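PDB 4GOT: methionine-binding lipoprotein MetQ, which probably binds methionine as a membrane-attached lipoprotein and passes it to the permease of the MetNPQ ABC importer, which also serves methionine sulfoxide. Local coordinates for residues 121-126 with 174-179; 188-191 with 195-198; 128-133 with 151-156. All blocks are in the same frame, centred on the assembly; numbering follows the deposited sequence.

Contact 1 (121-126 with 174-179); sequences LAMLEN and AVFINV. With MSE (selenomethionine), chain B.
Met123 on helix 117-126 and Phe176 on strand 174-177 place their CA atoms 10.0 Å apart, so helix and strand meet through side chains alone. The pair belongs to an alpha/beta lobe of a periplasmic binding protein fold. The helix lies on a five-stranded mixed sheet in which strand 174-177 runs between 107-111 and 90-92. Residue 123 is modelled as selenomethionine. Its selenium makes a Met-aromatic contact with the edge of the Phe176 ring. SE lies 5.2 Å from the ring centroid and 82° off the ring normal, close to the ring plane. The nearest ring atom is CE2, with SE 3.9 Å from Phe176 CE2. The two side chains pass each other in opposite directions. Phe176 carries its CG opposite its carbonyl carbon (chi1 -73°), and the ring reaches outward from the sheet to the helix. Leu124 comes to the ring obliquely, at the neighbouring corner CZ. All three side chains are buried. Ile91, Ile108 and Leu110 of the adjacent strands pack on Phe176 too, and the ring of Phe89 meets it with the planes at about 45°. At the end of the strand the chain turns into the ligand pocket. Asn178 there stands beside the carboxylate of the bound selenomethionine, with its CB 3.8 Å from ligand OXT. Asn206, Arg119 and Glu87 hydrogen-bond the same ligand. Back at the helix, Leu124 meets the ring with both its branch point and one methyl: CG is 4.1 Å and CD2 4.0 Å from Phe176 CZ.

Contact 2 (188-191 with 195-198); sequences NPKK and EVES
Lys190 bends back over Val196, and its side chain can be followed outward from the backbone. The CB bond points away from segment 195-198. CB lies 5.9 Å from Val196 CG2, too far to touch. CG comes little nearer. Three turns of the same sense follow one another (chi1 -63°, chi2 -62°, chi3 -77°), and they curl the chain round toward the valine. CD comes within 4.7 Å of Val196 CG2 without true contact. CE swings slightly outward again. NZ then sits above the fork of the valine, 4.4 Å from Val196 CG1 and just as far from Val196 CG2. This is a loose touch of an ammonium group on two methyls. A two-residue link joins the short helix 189-192 to strand 195-196, an outermost strand of the five-stranded sheet in one lobe of the periplasmic-binding-protein fold. Asn188 holds the N-cap position of that helix. Val196 points its CB toward the helix. Its CG2 also approaches the backbone, 4.4 Å from Pro189 O. Pro189 is buried and packs on Val179, Ala182 and Ile183 of helix 179-184 and on Tyr92. Strand 195-196 is joined to the sheet through backbone bonds between Glu195 and Ile91. One residue beyond the strand, OE1 of Glu197 makes a salt bridge with NH2 of Arg119, a residue of the ligand pocket, and accepts a hydrogen bond from Phe89 N.

Contact 3 (128-133 with 151-156); sequences GLITLD and KNLEFK
Leu129 and Leu153 cross at about a right angle, with one methyl of Leu153 set against the flank of Leu129. The contact lies in a beta-alpha-beta crossover. Strand 107-111 leads to helix 117-126, and the chain returns as strand 154-158, parallel to the first and at the border of the five-stranded sheet. Gly128 leaves the helix with positive phi in a Schellman motif, and the next residue begins the contact. The methyl that does the work is Leu153 CD1. It is 3.9 Å from Leu129 CD1 and also 3.9 Å from Leu129 CB, so it rests along the side of the leucine and not at a single tip. With CG opposite the carbonyl carbon (chi1 -61°), Leu153 sends this methyl across to Leu129. Ile130 meets the same methyl with its CG2 branch, 4.3 Å from Leu153 CD1. The other methyl of Leu129 turns to a different partner: CD2 lies 4.2 Å from Lys151 CD, in the aliphatic part of that chain. The ammonium end of Lys151 continues past it and gives its hydrogen bond to Leu102 O. Leu124 of helix 117-126 packs on Leu129, Ile130 and Phe155 together. This ties the apolar cluster to the helix. Beyond Ile130 the chain forms strand 131-132, which pairs antiparallel with 146-148 in a small separate sheet. The two backbones do not bond directly near Leu129. A water spans them, with an angle of about 129° between its two partners. It gives a hydrogen bond to Leu129 O at 2.7 Å and takes one from Lys151 N at 2.6 Å.

In the fold
All three contacts reach the same five-stranded sheet. Contact 3 is nested in the chain between the two segments of contact 1, and contact 2 follows both. Contacts 1 and 2 have centres about 10 Å apart; they touch where Met123 CE packs on residues 195-197. Contacts 1 and 3 are about 11 Å apart, centre to centre, and meet through the end of helix 117-126, where Glu125 OE2 takes a hydrogen bond from Leu132 N. Contacts 2 and 3 do not touch; their centres are about 20 Å apart. Helix 117-126 thus lies in the middle, and strand 174-177 of contact 1 carries Phe176 into the lobe's core and leads on to Asn178 in the ligand pocket.

Contact 1 (121-126 with 174-179)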
loop_
_atom_site.group_PDB
_atom_site.type_symbol
_atom_site.label_atom_id
_atom_site.label_comp_id
_atom_site.label_asym_id
_atom_site.label_seq_id
_atom_site.Cartn_x
_atom_site.Cartn_y
_atom_site.Cartn_z
ATOM N N LEU A 121 -1.351 -4.384 -13.447
ATOM C CA LEU A 121 -1.382 -4.501 -14.894
ATOM C C LEU A 121 -0.709 -3.311 -15.606
ATOM O O LEU A 121 -0.158 -3.481 -16.704
ATOM C CB LEU A 121 -2.833 -4.703 -15.402
ATOM C CG LEU A 121 -3.502 -5.980 -14.874
ATOM C CD1 LEU A 121 -4.897 -6.067 -15.467
ATOM C CD2 LEU A 121 -2.682 -7.258 -15.118
ATOM N N ALA A 122 -0.737 -2.138 -14.970
ATOM C CA ALA A 122 -0.204 -0.905 -15.572
ATOM C C ALA A 122 1.315 -1.017 -15.648
ATOM O O ALA A 122 1.919 -0.516 -16.591
ATOM C CB ALA A 122 -0.614 0.335 -14.781
HETATM N N MSE A 123 1.917 -1.677 -14.661
HETATM C CA MSE A 123 3.359 -1.955 -14.689
HETATM C C MSE A 123 3.754 -2.880 -15.827
HETATM O O MSE A 123 4.794 -2.688 -16.429
HETATM C CB MSE A 123 3.831 -2.580 -13.375
HETATM C CG MSE A 123 3.869 -1.566 -12.263
HETATM SE SE MSE A 123 4.589 -2.289 -10.641
HETATM C CE MSE A 123 6.494 -2.210 -11.133
ATOM N N LEU A 124 2.934 -3.895 -16.090
ATOM C CA LEU A 124 3.171 -4.788 -17.200
ATOM C C LEU A 124 2.945 -4.054 -18.528
ATOM O O LEU A 124 3.646 -4.319 -19.474
ATOM C CB LEU A 124 2.312 -6.025 -17.149
ATOM C CG LEU A 124 2.378 -6.881 -15.859
ATOM C CD1 LEU A 124 1.559 -8.163 -16.016
ATOM C CD2 LEU A 124 3.831 -7.201 -15.517
ATOM N N GLU A 125 1.980 -3.140 -18.597
ATOM C CA GLU A 125 1.717 -2.439 -19.857
ATOM C C GLU A 125 2.869 -1.462 -20.150
ATOM O O GLU A 125 3.327 -1.345 -21.289
ATOM C CB GLU A 125 0.354 -1.729 -19.826
ATOM C CG GLU A 125 0.039 -0.966 -21.120
ATOM C CD GLU A 125 -1.345 -0.314 -21.129
ATOM O OE1 GLU A 125 -1.720 0.334 -20.109
ATOM O OE2 GLU A 125 -2.046 -0.452 -22.160
ATOM N N ASN A 126 3.319 -0.766 -19.110
ATOM C CA ASN A 126 4.473 0.127 -19.187
ATOM C C ASN A 126 5.765 -0.617 -19.590
ATOM O O ASN A 126 6.594 -0.047 -20.308
ATOM C CB ASN A 126 4.679 0.846 -17.838
ATOM C CG ASN A 126 5.971 1.663 -17.810
ATOM O OD1 ASN A 126 6.014 2.773 -18.335
ATOM N ND2 ASN A 126 7.037 1.102 -17.231
ATOM N N ALA A 174 7.484 -14.309 -12.034
ATOM C CA ALA A 174 7.578 -12.938 -11.549
ATOM C C ALA A 174 6.417 -12.736 -10.574
ATOM O O ALA A 174 5.335 -13.339 -10.731
ATOM C CB ALA A 174 7.507 -11.932 -12.715
ATOM N N VAL A 175 6.663 -11.936 -9.543
ATOM C CA VAL A 175 5.727 -11.823 -8.380
ATOM C C VAL A 175 5.611 -10.378 -7.899
ATOM O O VAL A 175 6.638 -9.704 -7.696
ATOM C CB VAL A 175 6.184 -12.711 -7.178
ATOM C CG1 VAL A 175 5.170 -12.580 -6.041
ATOM C CG2 VAL A 175 6.375 -14.168 -7.599
ATOM N N PHE A 176 4.363 -9.883 -7.769
ATOM C CA PHE A 176 4.095 -8.542 -7.191
ATOM C C PHE A 176 4.140 -8.594 -5.671
ATOM O O PHE A 176 3.526 -9.484 -5.074
ATOM C CB PHE A 176 2.739 -7.976 -7.632
ATOM C CG PHE A 176 2.716 -7.514 -9.076
ATOM C CD1 PHE A 176 2.397 -8.408 -10.091
ATOM C CD2 PHE A 176 2.990 -6.205 -9.417
ATOM C CE1 PHE A 176 2.382 -8.009 -11.439
ATOM C CE2 PHE A 176 2.965 -5.792 -10.757
ATOM C CZ PHE A 176 2.656 -6.691 -11.767
ATOM N N ILE A 177 4.884 -7.669 -5.057
ATOM C CA ILE A 177 4.924 -7.554 -3.570
ATOM C C ILE A 177 4.803 -6.043 -3.208
ATOM O O ILE A 177 5.582 -5.185 -3.700
ATOM C CB ILE A 177 6.210 -8.155 -2.915
ATOM C CG1 ILE A 177 6.624 -9.500 -3.558
ATOM C CG2 ILE A 177 5.996 -8.336 -1.414
ATOM C CD1 ILE A 177 7.947 -10.080 -3.061
ATOM N N ASN A 178 3.829 -5.726 -2.358
ATOM C CA ASN A 178 3.636 -4.368 -1.838
ATOM C C ASN A 178 4.846 -4.048 -0.961
ATOM O O ASN A 178 5.279 -4.919 -0.209
ATOM C CB ASN A 178 2.381 -4.295 -0.953
ATOM C CG ASN A 178 1.075 -4.511 -1.722
ATOM O OD1 ASN A 178 0.511 -3.569 -2.280
ATOM N ND2 ASN A 178 0.606 -5.738 -1.764
ATOM N N VAL A 179 5.345 -2.813 -1.005
ATOM C CA VAL A 179 6.533 -2.443 -0.208
ATOM C C VAL A 179 6.395 -2.826 1.295
ATOM O O VAL A 179 7.340 -3.320 1.890
ATOM C CB VAL A 179 6.885 -0.940 -0.337
ATOM C CG1 VAL A 179 8.038 -0.585 0.625
ATOM C CG2 VAL A 179 7.185 -0.530 -1.792
HETATM N N MSE B 300 1.059 -0.117 1.763
HETATM C CA MSE B 300 0.460 -0.749 0.549
HETATM C C MSE B 300 0.952 -0.092 -0.784
HETATM O O MSE B 300 0.894 1.106 -0.855
HETATM O OXT MSE B 300 1.359 -0.695 -1.809
HETATM C CB MSE B 300 -1.068 -0.607 0.631
HETATM C CG MSE B 300 -1.851 -1.432 -0.342
HETATM SE SE MSE B 300 -3.789 -1.028 -0.313
HETATM C CE MSE B 300 -4.265 -2.055 1.452
#

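Contact 2 (188-191 with 195-198)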
loop_
_atom_site.group_PDB
_atom_site.type_symbol
_atom_site.label_atom_id
_atom_site.label_comp_id
_atom_site.label_asym_id
_atom_site.label_seq_id
_atom_site.Cartn_x
_atom_site.Cartn_y
_atom_site.Cartn_z
ATOM N N ASN A 188 14.753 -5.599 0.477
ATOM C CA ASN A 188 15.017 -4.193 0.258
ATOM C C ASN A 188 14.521 -3.859 -1.166
ATOM O O ASN A 188 15.169 -4.214 -2.147
ATOM C CB ASN A 188 16.528 -3.963 0.436
ATOM C CG ASN A 188 16.942 -2.517 0.232
ATOM O OD1 ASN A 188 18.131 -2.199 0.301
ATOM N ND2 ASN A 188 15.981 -1.638 -0.015
ATOM N N PRO A 189 13.354 -3.218 -1.290
ATOM C CA PRO A 189 12.764 -3.086 -2.618
ATOM C C PRO A 189 13.673 -2.437 -3.708
ATOM O O PRO A 189 13.741 -2.942 -4.828
ATOM C CB PRO A 189 11.514 -2.255 -2.356
ATOM C CG PRO A 189 11.132 -2.616 -0.955
ATOM C CD PRO A 189 12.426 -2.783 -0.238
ATOM N N LYS A 190 14.418 -1.395 -3.381
ATOM C CA LYS A 190 15.251 -0.738 -4.397
ATOM C C LYS A 190 16.483 -1.547 -4.862
ATOM O O LYS A 190 17.031 -1.270 -5.931
ATOM C CB LYS A 190 15.709 0.651 -3.904
ATOM C CG LYS A 190 14.589 1.650 -3.654
ATOM C CD LYS A 190 13.791 1.994 -4.915
ATOM C CE LYS A 190 14.527 2.972 -5.828
ATOM N NZ LYS A 190 13.947 2.955 -7.204
ATOM N N LYS A 191 16.920 -2.522 -4.073
ATOM C CA LYS A 191 18.053 -3.387 -4.421
ATOM C C LYS A 191 17.606 -4.737 -4.986
ATOM O O LYS A 191 18.316 -5.342 -5.759
ATOM C CB LYS A 191 18.962 -3.660 -3.195
ATOM C CG LYS A 191 19.710 -2.469 -2.575
ATOM C CD LYS A 191 20.787 -2.905 -1.547
ATOM C CE LYS A 191 20.322 -3.993 -0.542
ATOM N NZ LYS A 191 21.223 -4.272 0.631
ATOM N N GLU A 195 11.633 -4.693 -11.207
ATOM C CA GLU A 195 10.891 -3.551 -11.757
ATOM C C GLU A 195 10.205 -2.845 -10.589
ATOM O O GLU A 195 9.649 -3.515 -9.715
ATOM C CB GLU A 195 9.850 -4.035 -12.767
ATOM C CG GLU A 195 9.027 -2.955 -13.493
ATOM C CD GLU A 195 9.671 -2.452 -14.763
ATOM O OE1 GLU A 195 10.805 -2.888 -15.094
ATOM O OE2 GLU A 195 9.015 -1.621 -15.428
ATOM N N VAL A 196 10.316 -1.511 -10.560
ATOM C CA VAL A 196 9.689 -0.607 -9.565
ATOM C C VAL A 196 8.759 0.380 -10.303
ATOM O O VAL A 196 9.149 0.953 -11.325
ATOM C CB VAL A 196 10.753 0.184 -8.722
ATOM C CG1 VAL A 196 10.088 0.957 -7.582
ATOM C CG2 VAL A 196 11.838 -0.740 -8.174
ATOM N N GLU A 197 7.536 0.526 -9.801
ATOM C CA GLU A 197 6.548 1.535 -10.227
ATOM C C GLU A 197 7.082 2.958 -10.309
ATOM O O GLU A 197 7.750 3.438 -9.388
ATOM C CB GLU A 197 5.418 1.560 -9.200
ATOM C CG GLU A 197 4.115 2.168 -9.681
ATOM C CD GLU A 197 3.023 2.181 -8.614
ATOM O OE1 GLU A 197 3.355 2.151 -7.397
ATOM O OE2 GLU A 197 1.811 2.233 -8.985
ATOM N N SER A 198 6.748 3.647 -11.403
ATOM C CA SER A 198 7.000 5.065 -11.491
ATOM C C SER A 198 6.325 5.865 -10.353
ATOM O O SER A 198 5.176 5.602 -9.985
ATOM C CB SER A 198 6.515 5.569 -12.851
ATOM O OG SER A 198 6.766 6.951 -12.973
#

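Contact 3 (128-133 with 151-156)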
loop_
_atom_site.group_PDB
_atom_site.type_symbol
_atom_site.label_atom_id
_atom_site.label_comp_id
_atom_site.label_asym_id
_atom_site.label_seq_id
_atom_site.Cartn_x
_atom_site.Cartn_y
_atom_site.Cartn_z
ATOM N N GLY A 128 5.800 -3.037 -21.653
ATOM C CA GLY A 128 5.535 -3.493 -23.025
ATOM C C GLY A 128 5.110 -4.959 -23.149
ATOM O O GLY A 128 5.107 -5.504 -24.229
ATOM N N LEU A 129 4.734 -5.611 -22.049
ATOM C CA LEU A 129 4.312 -7.007 -22.111
ATOM C C LEU A 129 2.846 -7.178 -22.528
ATOM O O LEU A 129 2.539 -8.173 -23.147
ATOM C CB LEU A 129 4.516 -7.702 -20.764
ATOM C CG LEU A 129 5.924 -7.747 -20.167
ATOM C CD1 LEU A 129 5.861 -8.511 -18.857
ATOM C CD2 LEU A 129 6.901 -8.384 -21.130
ATOM N N ILE A 130 1.954 -6.253 -22.134
ATOM C CA ILE A 130 0.511 -6.300 -22.454
ATOM C C ILE A 130 0.000 -4.930 -22.885
ATOM O O ILE A 130 0.681 -3.922 -22.687
ATOM C CB ILE A 130 -0.353 -6.792 -21.261
ATOM C CG1 ILE A 130 -0.298 -5.817 -20.074
ATOM C CG2 ILE A 130 0.065 -8.192 -20.849
ATOM C CD1 ILE A 130 -1.308 -6.120 -18.976
ATOM N N THR A 131 -1.173 -4.890 -23.510
ATOM C CA THR A 131 -1.876 -3.617 -23.710
ATOM C C THR A 131 -3.236 -3.755 -23.008
ATOM O O THR A 131 -3.824 -4.851 -22.969
ATOM C CB THR A 131 -2.073 -3.206 -25.178
ATOM O OG1 THR A 131 -2.999 -4.102 -25.767
ATOM C CG2 THR A 131 -0.772 -3.228 -26.006
ATOM N N LEU A 132 -3.680 -2.650 -22.392
ATOM C CA LEU A 132 -4.972 -2.556 -21.722
ATOM C C LEU A 132 -5.903 -1.714 -22.586
ATOM O O LEU A 132 -5.439 -0.822 -23.322
ATOM C CB LEU A 132 -4.826 -1.942 -20.322
ATOM C CG LEU A 132 -4.163 -2.798 -19.237
ATOM C CD1 LEU A 132 -3.807 -1.900 -18.062
ATOM C CD2 LEU A 132 -5.034 -3.970 -18.778
ATOM N N ASP A 133 -7.198 -2.034 -22.542
ATOM C CA ASP A 133 -8.252 -1.230 -23.201
ATOM C C ASP A 133 -8.159 0.275 -22.808
ATOM O O ASP A 133 -8.360 0.640 -21.652
ATOM C CB ASP A 133 -9.617 -1.806 -22.796
ATOM C CG ASP A 133 -10.797 -1.114 -23.487
ATOM O OD1 ASP A 133 -10.627 -0.210 -24.331
ATOM O OD2 ASP A 133 -11.937 -1.499 -23.178
ATOM N N LYS A 151 3.084 -12.493 -25.268
ATOM C CA LYS A 151 3.859 -13.536 -24.620
ATOM C C LYS A 151 2.936 -14.548 -23.962
ATOM O O LYS A 151 3.411 -15.440 -23.275
ATOM C CB LYS A 151 4.821 -12.968 -23.570
ATOM C CG LYS A 151 5.816 -11.954 -24.088
ATOM C CD LYS A 151 7.140 -11.989 -23.338
ATOM C CE LYS A 151 8.240 -11.276 -24.131
ATOM N NZ LYS A 151 9.573 -11.914 -23.925
ATOM N N ASN A 152 1.625 -14.421 -24.163
ATOM C CA ASN A 152 0.644 -15.339 -23.545
ATOM C C ASN A 152 0.916 -15.646 -22.066
ATOM O O ASN A 152 0.976 -16.804 -21.616
ATOM C CB ASN A 152 0.532 -16.606 -24.373
ATOM C CG ASN A 152 -0.012 -16.322 -25.742
ATOM O OD1 ASN A 152 0.660 -16.532 -26.735
ATOM N ND2 ASN A 152 -1.226 -15.792 -25.795
ATOM N N LEU A 153 1.057 -14.558 -21.321
ATOM C CA LEU A 153 1.304 -14.611 -19.901
ATOM C C LEU A 153 0.076 -15.238 -19.263
ATOM O O LEU A 153 -1.038 -15.033 -19.758
ATOM C CB LEU A 153 1.600 -13.193 -19.359
ATOM C CG LEU A 153 2.826 -12.480 -19.953
ATOM C CD1 LEU A 153 2.956 -11.056 -19.443
ATOM C CD2 LEU A 153 4.087 -13.255 -19.605
ATOM N N GLU A 154 0.298 -16.051 -18.220
ATOM C CA GLU A 154 -0.760 -16.615 -17.400
ATOM C C GLU A 154 -0.685 -15.966 -15.998
ATOM O O GLU A 154 0.416 -15.626 -15.525
ATOM C CB GLU A 154 -0.583 -18.143 -17.350
ATOM C CG GLU A 154 -0.694 -18.809 -18.731
ATOM C CD GLU A 154 -0.072 -20.199 -18.795
ATOM O OE1 GLU A 154 0.296 -20.751 -17.733
ATOM O OE2 GLU A 154 0.049 -20.747 -19.908
ATOM N N PHE A 155 -1.826 -15.792 -15.334
ATOM C CA PHE A 155 -1.854 -15.069 -14.069
ATOM C C PHE A 155 -2.410 -15.942 -12.950
ATOM O O PHE A 155 -3.366 -16.682 -13.170
ATOM C CB PHE A 155 -2.669 -13.784 -14.174
ATOM C CG PHE A 155 -2.234 -12.874 -15.309
ATOM C CD1 PHE A 155 -1.271 -11.903 -15.113
ATOM C CD2 PHE A 155 -2.812 -12.979 -16.547
ATOM C CE1 PHE A 155 -0.866 -11.052 -16.150
ATOM C CE2 PHE A 155 -2.413 -12.137 -17.593
ATOM C CZ PHE A 155 -1.435 -11.176 -17.391
ATOM N N LYS A 156 -1.801 -15.830 -11.770
ATOM C CA LYS A 156 -2.282 -16.481 -10.551
ATOM C C LYS A 156 -2.477 -15.369 -9.500
ATOM O O LYS A 156 -1.936 -14.284 -9.642
ATOM C CB LYS A 156 -1.246 -17.495 -10.031
ATOM C CG LYS A 156 -0.819 -18.609 -10.986
ATOM C CD LYS A 156 -1.791 -19.775 -10.942
ATOM C CE LYS A 156 -1.235 -21.039 -11.609
ATOM N NZ LYS A 156 -0.401 -21.861 -10.669
HETATM O O HOH W 1 2.323 -10.893 -23.319
#